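Local coordinates for putative invasin (Yersinia pseudotuberculosis IP 31758, PDB 5N40), which is probably an adhesin of the invasin family, with immunoglobulin-like domains leading to a C-type lectin-like domain that may contact host cells, at residues V188-L200 and M209-S221. The protein carries 1 engineered substitution. Numbering follows the deposited sequence.
Sequences VTDPNGIGVQTTL and MENTNVTFNVITS
The antiparallel hairpin of strands 197-204 and 209-217 pairs Gln197 with Thr215 through Leu200 with Thr212, while Phe216 reaches across to the end of strand 183-189. At the hydrogen-bonded pair Thr198-Val214 both backbone bonds are short and nearly straight: Thr198 N to Val214 O is 2.7 Å and Val214 N to Thr198 O 2.8 Å. The pair Leu200-Thr212 repeats this two-bond pattern; beyond Gln197 the ladder ends in a weak bond from Phe216 N to Val196 O, 3.4 Å.

On the face of Gln197 and Thr199, the Thr199 hydroxyl OG1 donates to Asn213 OD1 at 2.5 Å, the two side chains lying alongside each other and pointing the same way. The Asn213 amide is stacked against that of Gln197, their planes 11° apart. With CG anti to the backbone N (chi1 176°), Gln197 crosses Thr215 at a slant, its CB and CG against OG1, and a water bridges that OG1 and Gln197 NE2.

The other face looks into the core of an immunoglobulin-like beta sandwich. Val214 CG2 meets Leu200 CD1 at 4.1 Å, and Ile123 of the opposing sheet touches Val214 and Phe216. Because strand 183-189 belongs to that second sheet, Phe216 joins the two layers: Asp190 CB makes a CH-pi contact over one ring face, 3.7 Å from the centroid, and Val188 O approaches the ring edge, 3.3 Å from CZ. The Asp190 carboxylate stands steeply to the ring, planes 79° apart, and its OD2 accepts from a water that also donates to Phe216 O and accepts from Val196 N, tying the 190-193 type I turn to Phe216 of strand 209-217 and to Val196 next to Gln197. Near Gly195, Val218 packs its CG1 against Ile194 O at 3.5 Å.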
ATOM      1  N   VAL A 188       3.096  -2.777  -4.084  1.00 11.59           N
ATOM      2  CA  VAL A 188       3.381  -1.872  -2.974  1.00 11.76           C
ATOM      3  C   VAL A 188       4.883  -1.850  -2.724  1.00 13.50           C
ATOM      4  O   VAL A 188       5.507  -2.907  -2.583  1.00 15.23           O
ATOM      5  CB  VAL A 188       2.640  -2.296  -1.696  1.00 11.04           C
ATOM      6  CG1 VAL A 188       2.826  -1.246  -0.606  1.00 14.07           C
ATOM      7  CG2 VAL A 188       1.165  -2.524  -1.984  1.00 13.80           C
ATOM      8  N   THR A 189       5.448  -0.645  -2.614  1.00 14.09           N
ATOM      9  CA  THR A 189       6.866  -0.452  -2.325  1.00 12.95           C
ATOM     10  C   THR A 189       7.029   0.663  -1.298  1.00 11.88           C
ATOM     11  O   THR A 189       6.133   1.483  -1.091  1.00 12.86           O
ATOM     12  CB  THR A 189       7.674  -0.102  -3.585  1.00 12.38           C
ATOM     13  OG1 THR A 189       7.097   1.045  -4.219  1.00 13.38           O
ATOM     14  CG2 THR A 189       7.717  -1.274  -4.562  1.00 14.67           C
ATOM     15  N   ASP A 190       8.207   0.707  -0.677  1.00 13.28           N
ATOM     16  CA  ASP A 190       8.512   1.693   0.363  1.00 11.12           C
ATOM     17  C   ASP A 190       9.935   2.203   0.159  1.00 14.27           C
ATOM     18  O   ASP A 190      10.788   2.093   1.044  1.00 12.74           O
ATOM     19  CB  ASP A 190       8.323   1.081   1.752  1.00 12.73           C
ATOM     20  CG  ASP A 190       8.195   2.121   2.853  1.00 12.82           C
ATOM     21  OD1 ASP A 190       8.173   3.338   2.551  1.00 14.45           O
ATOM     22  OD2 ASP A 190       8.140   1.718   4.040  1.00 13.17           O
ATOM     23  N   PRO A 191      10.218   2.789  -1.009  1.00 13.23           N
ATOM     24  CA  PRO A 191      11.608   3.185  -1.315  1.00 13.43           C
ATOM     25  C   PRO A 191      12.191   4.208  -0.351  1.00 16.55           C
ATOM     26  O   PRO A 191      13.421   4.265  -0.201  1.00 15.47           O
ATOM     27  CB  PRO A 191      11.506   3.748  -2.740  1.00 14.85           C
ATOM     28  CG  PRO A 191      10.074   4.125  -2.911  1.00 18.87           C
ATOM     29  CD  PRO A 191       9.295   3.133  -2.105  1.00 13.64           C
ATOM     30  N   ASN A 192      11.362   5.012   0.313  1.00 16.13           N
ATOM     31  CA  ASN A 192      11.828   5.996   1.280  1.00 19.62           C
ATOM     32  C   ASN A 192      11.496   5.591   2.713  1.00 15.89           C
ATOM     33  O   ASN A 192      11.451   6.446   3.603  1.00 16.46           O
ATOM     34  CB  ASN A 192      11.234   7.366   0.955  1.00 17.89           C
ATOM     35  CG  ASN A 192      11.628   7.848  -0.430  1.00 22.33           C
ATOM     36  OD1 ASN A 192      12.808   8.049  -0.710  1.00 23.69           O
ATOM     37  ND2 ASN A 192      10.644   8.024  -1.302  1.00 25.53           N
ATOM     38  N   GLY A 193      11.275   4.301   2.956  1.00 15.46           N
ATOM     39  CA  GLY A 193      10.966   3.849   4.297  1.00 14.00           C
ATOM     40  C   GLY A 193      12.181   3.848   5.207  1.00 12.89           C
ATOM     41  O   GLY A 193      13.329   3.805   4.765  1.00 16.96           O
ATOM     42  N   ILE A 194      11.919   3.905   6.515  1.00 14.31           N
ATOM     43  CA  ILE A 194      12.987   3.824   7.503  1.00 13.03           C
ATOM     44  C   ILE A 194      12.852   2.582   8.389  1.00 13.63           C
ATOM     45  O   ILE A 194      13.500   2.491   9.422  1.00 13.23           O
ATOM     46  CB  ILE A 194      13.073   5.117   8.340  1.00 13.98           C
ATOM     47  CG1 ILE A 194      11.820   5.338   9.201  1.00 15.76           C
ATOM     48  CG2 ILE A 194      13.309   6.308   7.409  1.00 17.48           C
ATOM     49  CD1 ILE A 194      11.936   6.533  10.143  1.00 20.35           C
ATOM     50  N   GLY A 195      12.031   1.611   7.981  1.00 13.95           N
ATOM     51  CA  GLY A 195      11.894   0.361   8.709  1.00 10.06           C
ATOM     52  C   GLY A 195      10.628   0.278   9.536  1.00 13.57           C
ATOM     53  O   GLY A 195      10.676   0.037  10.749  1.00 12.98           O
ATOM     54  N   VAL A 196       9.481   0.459   8.887  1.00 12.46           N
ATOM     55  CA  VAL A 196       8.219   0.590   9.597  1.00 11.96           C
ATOM     56  C   VAL A 196       7.189  -0.390   9.048  1.00 13.54           C
ATOM     57  O   VAL A 196       7.267  -0.860   7.909  1.00 10.29           O
ATOM     58  CB  VAL A 196       7.672   2.038   9.535  1.00 12.46           C
ATOM     59  CG1 VAL A 196       8.616   2.983  10.251  1.00 13.54           C
ATOM     60  CG2 VAL A 196       7.479   2.494   8.100  1.00 13.62           C
ATOM     61  N   GLN A 197       6.207  -0.684   9.900  1.00 12.70           N
ATOM     62  CA  GLN A 197       5.015  -1.433   9.538  1.00 14.64           C
ATOM     63  C   GLN A 197       3.904  -0.428   9.269  1.00 11.24           C
ATOM     64  O   GLN A 197       3.541   0.348  10.158  1.00 12.78           O
ATOM     65  CB  GLN A 197       4.618  -2.389  10.662  1.00 15.49           C
ATOM     66  CG  GLN A 197       3.326  -3.149  10.443  1.00 14.42           C
ATOM     67  CD  GLN A 197       2.766  -3.717  11.731  1.00 20.81           C
ATOM     68  OE1 GLN A 197       1.884  -3.118  12.363  1.00 24.06           O
ATOM     69  NE2 GLN A 197       3.252  -4.880  12.118  1.00 18.10           N
ATOM     70  N   THR A 198       3.384  -0.435   8.046  1.00 10.93           N
ATOM     71  CA  THR A 198       2.361   0.509   7.623  1.00 11.29           C
ATOM     72  C   THR A 198       1.037  -0.224   7.476  1.00 10.74           C
ATOM     73  O   THR A 198       0.966  -1.266   6.818  1.00 10.77           O
ATOM     74  CB  THR A 198       2.747   1.178   6.303  1.00 11.77           C
ATOM     75  OG1 THR A 198       4.012   1.837   6.456  1.00 14.78           O
ATOM     76  CG2 THR A 198       1.682   2.200   5.876  1.00 14.79           C
ATOM     77  N   THR A 199      -0.010   0.323   8.082  1.00 10.96           N
ATOM     78  CA  THR A 199      -1.353  -0.213   7.912  1.00 11.14           C
ATOM     79  C   THR A 199      -2.003   0.524   6.751  1.00 11.04           C
ATOM     80  O   THR A 199      -2.217   1.740   6.819  1.00 14.67           O
ATOM     81  CB  THR A 199      -2.176  -0.054   9.186  1.00 16.24           C
ATOM     82  OG1 THR A 199      -1.524  -0.728  10.267  1.00 13.20           O
ATOM     83  CG2 THR A 199      -3.572  -0.634   8.988  1.00 15.08           C
ATOM     84  N   LEU A 200      -2.295  -0.205   5.683  1.00 10.05           N
ATOM     85  CA  LEU A 200      -3.011   0.327   4.532  1.00  9.25           C
ATOM     86  C   LEU A 200      -4.476  -0.072   4.613  1.00 12.31           C
ATOM     87  O   LEU A 200      -4.790  -1.246   4.828  1.00 13.12           O
ATOM     88  CB  LEU A 200      -2.415  -0.193   3.227  1.00 12.69           C
ATOM     89  CG  LEU A 200      -1.041   0.374   2.858  1.00 12.98           C
ATOM     90  CD1 LEU A 200      -0.491  -0.318   1.631  1.00 14.24           C
ATOM     91  CD2 LEU A 200      -1.133   1.882   2.616  1.00 15.80           C
ATOM     92  N   MET A 209     -14.666  -1.132   4.017  1.00 12.14           N
ATOM     93  CA  MET A 209     -13.216  -1.037   4.138  1.00 11.52           C
ATOM     94  C   MET A 209     -12.646  -2.292   4.783  1.00 13.90           C
ATOM     95  O   MET A 209     -13.348  -3.054   5.452  1.00 14.74           O
ATOM     96  CB  MET A 209     -12.799   0.175   4.981  1.00 12.96           C
ATOM     97  CG  MET A 209     -13.454   1.481   4.581  1.00 18.02           C
ATOM     98  SD  MET A 209     -13.135   2.792   5.768  1.00 18.55           S
ATOM     99  CE  MET A 209     -13.865   2.159   7.261  1.00 20.24           C
ATOM    100  N   GLU A 210     -11.341  -2.477   4.597  1.00 11.52           N
ATOM    101  CA  GLU A 210     -10.594  -3.531   5.270  1.00 12.60           C
ATOM    102  C   GLU A 210      -9.132  -3.109   5.291  1.00 13.60           C
ATOM    103  O   GLU A 210      -8.674  -2.416   4.380  1.00 12.73           O
ATOM    104  CB  GLU A 210     -10.766  -4.886   4.570  1.00 15.02           C
ATOM    105  CG  GLU A 210     -10.067  -6.041   5.267  1.00 15.83           C
ATOM    106  CD  GLU A 210     -10.493  -6.184   6.712  1.00 17.83           C
ATOM    107  OE1 GLU A 210      -9.921  -5.490   7.584  1.00 17.92           O
ATOM    108  OE2 GLU A 210     -11.427  -6.973   6.973  1.00 16.79           O
ATOM    109  N   ASN A 211      -8.413  -3.527   6.341  1.00 13.10           N
ATOM    110  CA  ASN A 211      -7.025  -3.145   6.583  1.00 13.69           C
ATOM    111  C   ASN A 211      -6.078  -4.317   6.365  1.00 14.59           C
ATOM    112  O   ASN A 211      -6.444  -5.481   6.552  1.00 14.24           O
ATOM    113  CB  ASN A 211      -6.811  -2.655   8.021  1.00 19.70           C
ATOM    114  CG  ASN A 211      -7.543  -1.372   8.328  1.00 18.84           C
ATOM    115  OD1 ASN A 211      -7.788  -0.557   7.450  1.00 24.71           O
ATOM    116  ND2 ASN A 211      -7.877  -1.177   9.599  1.00 31.28           N
ATOM    117  N   THR A 212      -4.832  -3.990   6.019  1.00 14.02           N
ATOM    118  CA  THR A 212      -3.755  -4.970   6.020  1.00 11.91           C
ATOM    119  C   THR A 212      -2.453  -4.250   6.342  1.00 16.46           C
ATOM    120  O   THR A 212      -2.304  -3.060   6.060  1.00 14.46           O
ATOM    121  CB  THR A 212      -3.642  -5.706   4.673  1.00 12.89           C
ATOM    122  OG1 THR A 212      -2.994  -6.971   4.856  1.00 16.96           O
ATOM    123  CG2 THR A 212      -2.864  -4.878   3.642  1.00 15.62           C
ATOM    124  N   ASN A 213      -1.511  -4.983   6.927  1.00 15.29           N
ATOM    125  CA  ASN A 213      -0.220  -4.425   7.299  1.00 14.79           C
ATOM    126  C   ASN A 213       0.841  -4.825   6.287  1.00 13.36           C
ATOM    127  O   ASN A 213       0.875  -5.969   5.823  1.00 14.57           O
ATOM    128  CB  ASN A 213       0.201  -4.892   8.693  1.00 14.23           C
ATOM    129  CG  ASN A 213      -0.633  -4.278   9.790  1.00 16.92           C
ATOM    130  OD1 ASN A 213      -1.114  -3.154   9.665  1.00 18.57           O
ATOM    131  ND2 ASN A 213      -0.811  -5.014  10.877  1.00 18.43           N
ATOM    132  N   VAL A 214       1.697  -3.871   5.938  1.00 11.78           N
ATOM    133  CA  VAL A 214       2.874  -4.133   5.125  1.00 15.33           C
ATOM    134  C   VAL A 214       4.091  -3.583   5.854  1.00 12.26           C
ATOM    135  O   VAL A 214       4.056  -2.483   6.417  1.00 15.08           O
ATOM    136  CB  VAL A 214       2.744  -3.526   3.711  1.00 13.00           C
ATOM    137  CG1 VAL A 214       1.616  -4.227   2.942  1.00 10.05           C
ATOM    138  CG2 VAL A 214       2.509  -2.019   3.786  1.00 15.31           C
ATOM    139  N   THR A 215       5.167  -4.363   5.858  1.00 12.36           N
ATOM    140  CA  THR A 215       6.395  -3.997   6.542  1.00 15.23           C
ATOM    141  C   THR A 215       7.535  -4.084   5.541  1.00 12.90           C
ATOM    142  O   THR A 215       7.653  -5.080   4.826  1.00 11.80           O
ATOM    143  CB  THR A 215       6.648  -4.921   7.738  1.00 16.59           C
ATOM    144  OG1 THR A 215       5.561  -4.799   8.662  1.00 14.72           O
ATOM    145  CG2 THR A 215       7.960  -4.579   8.443  1.00 15.73           C
ATOM    146  N   PHE A 216       8.351  -3.037   5.480  1.00 12.07           N
ATOM    147  CA  PHE A 216       9.519  -3.006   4.606  1.00 11.86           C
ATOM    148  C   PHE A 216      10.749  -2.781   5.469  1.00 12.91           C
ATOM    149  O   PHE A 216      10.895  -1.724   6.094  1.00 13.12           O
ATOM    150  CB  PHE A 216       9.384  -1.927   3.527  1.00 11.84           C
ATOM    151  CG  PHE A 216       8.304  -2.214   2.514  1.00 10.11           C
ATOM    152  CD1 PHE A 216       6.977  -1.844   2.746  1.00 11.32           C
ATOM    153  CD2 PHE A 216       8.604  -2.867   1.335  1.00 12.87           C
ATOM    154  CE1 PHE A 216       5.994  -2.106   1.798  1.00 11.34           C
ATOM    155  CE2 PHE A 216       7.629  -3.142   0.403  1.00 10.81           C
ATOM    156  CZ  PHE A 216       6.315  -2.754   0.631  1.00 10.76           C
ATOM    157  N   ASN A 217      11.624  -3.781   5.498  1.00 12.89           N
ATOM    158  CA  ASN A 217      12.803  -3.741   6.349  1.00 13.48           C
ATOM    159  C   ASN A 217      13.824  -2.738   5.843  1.00 10.81           C
ATOM    160  O   ASN A 217      14.072  -2.634   4.640  1.00 13.27           O
ATOM    161  CB  ASN A 217      13.458  -5.116   6.399  1.00 12.33           C
ATOM    162  CG  ASN A 217      12.556  -6.172   6.964  1.00  9.94           C
ATOM    163  OD1 ASN A 217      11.846  -5.940   7.943  1.00 14.57           O
ATOM    164  ND2 ASN A 217      12.595  -7.364   6.366  1.00 12.17           N
ATOM    165  N   VAL A 218      14.436  -2.022   6.780  1.00 11.26           N
ATOM    166  CA  VAL A 218      15.543  -1.113   6.496  1.00 11.49           C
ATOM    167  C   VAL A 218      16.857  -1.846   6.750  1.00 14.72           C
ATOM    168  O   VAL A 218      16.969  -2.642   7.691  1.00 14.72           O
ATOM    169  CB  VAL A 218      15.426   0.162   7.354  1.00 13.47           C
ATOM    170  CG1 VAL A 218      15.739  -0.133   8.823  1.00 10.58           C
ATOM    171  CG2 VAL A 218      16.317   1.259   6.794  1.00 15.00           C
ATOM    172  N   ILE A 219      17.869  -1.575   5.920  1.00 13.53           N
ATOM    173  CA  ILE A 219      19.081  -2.386   5.994  1.00 12.74           C
ATOM    174  C   ILE A 219      19.848  -2.097   7.280  1.00 13.66           C
ATOM    175  O   ILE A 219      20.576  -2.963   7.783  1.00 13.84           O
ATOM    176  CB  ILE A 219      19.936  -2.159   4.733  1.00 14.67           C
ATOM    177  CG1 ILE A 219      21.067  -3.195   4.628  1.00 14.54           C
ATOM    178  CG2 ILE A 219      20.506  -0.743   4.706  1.00 15.01           C
ATOM    179  CD1 ILE A 219      20.588  -4.629   4.386  1.00 15.63           C
ATOM    180  N   THR A 220      19.674  -0.911   7.853  1.00 12.48           N
ATOM    181  CA  THR A 220      20.496  -0.439   8.957  1.00 14.54           C
ATOM    182  C   THR A 220      19.979  -0.861  10.324  1.00 15.59           C
ATOM    183  O   THR A 220      20.509  -0.398  11.341  1.00 14.93           O
ATOM    184  CB  THR A 220      20.639   1.086   8.902  1.00 14.23           C
ATOM    185  OG1 THR A 220      19.367   1.712   8.681  1.00 12.64           O
ATOM    186  CG2 THR A 220      21.601   1.489   7.800  1.00 16.03           C
ATOM    187  N   SER A 221      18.972  -1.737  10.378  1.00 13.79           N
ATOM    188  CA  SER A 221      18.501  -2.305  11.626  1.00 12.75           C
ATOM    189  C   SER A 221      18.635  -3.822  11.596  1.00 10.51           C
ATOM    190  O   SER A 221      18.356  -4.451  10.567  1.00 11.72           O
ATOM    191  CB  SER A 221      17.030  -1.939  11.886  1.00 13.75           C
ATOM    192  OG  SER A 221      16.906  -0.597  12.311  1.00 14.17           O
TER
HETATM  193  O   HOH W   1      10.038   0.893   5.975  1.00 13.12           O
HETATM  194  O   HOH W   2       5.369  -6.442  10.759  1.00 33.04           O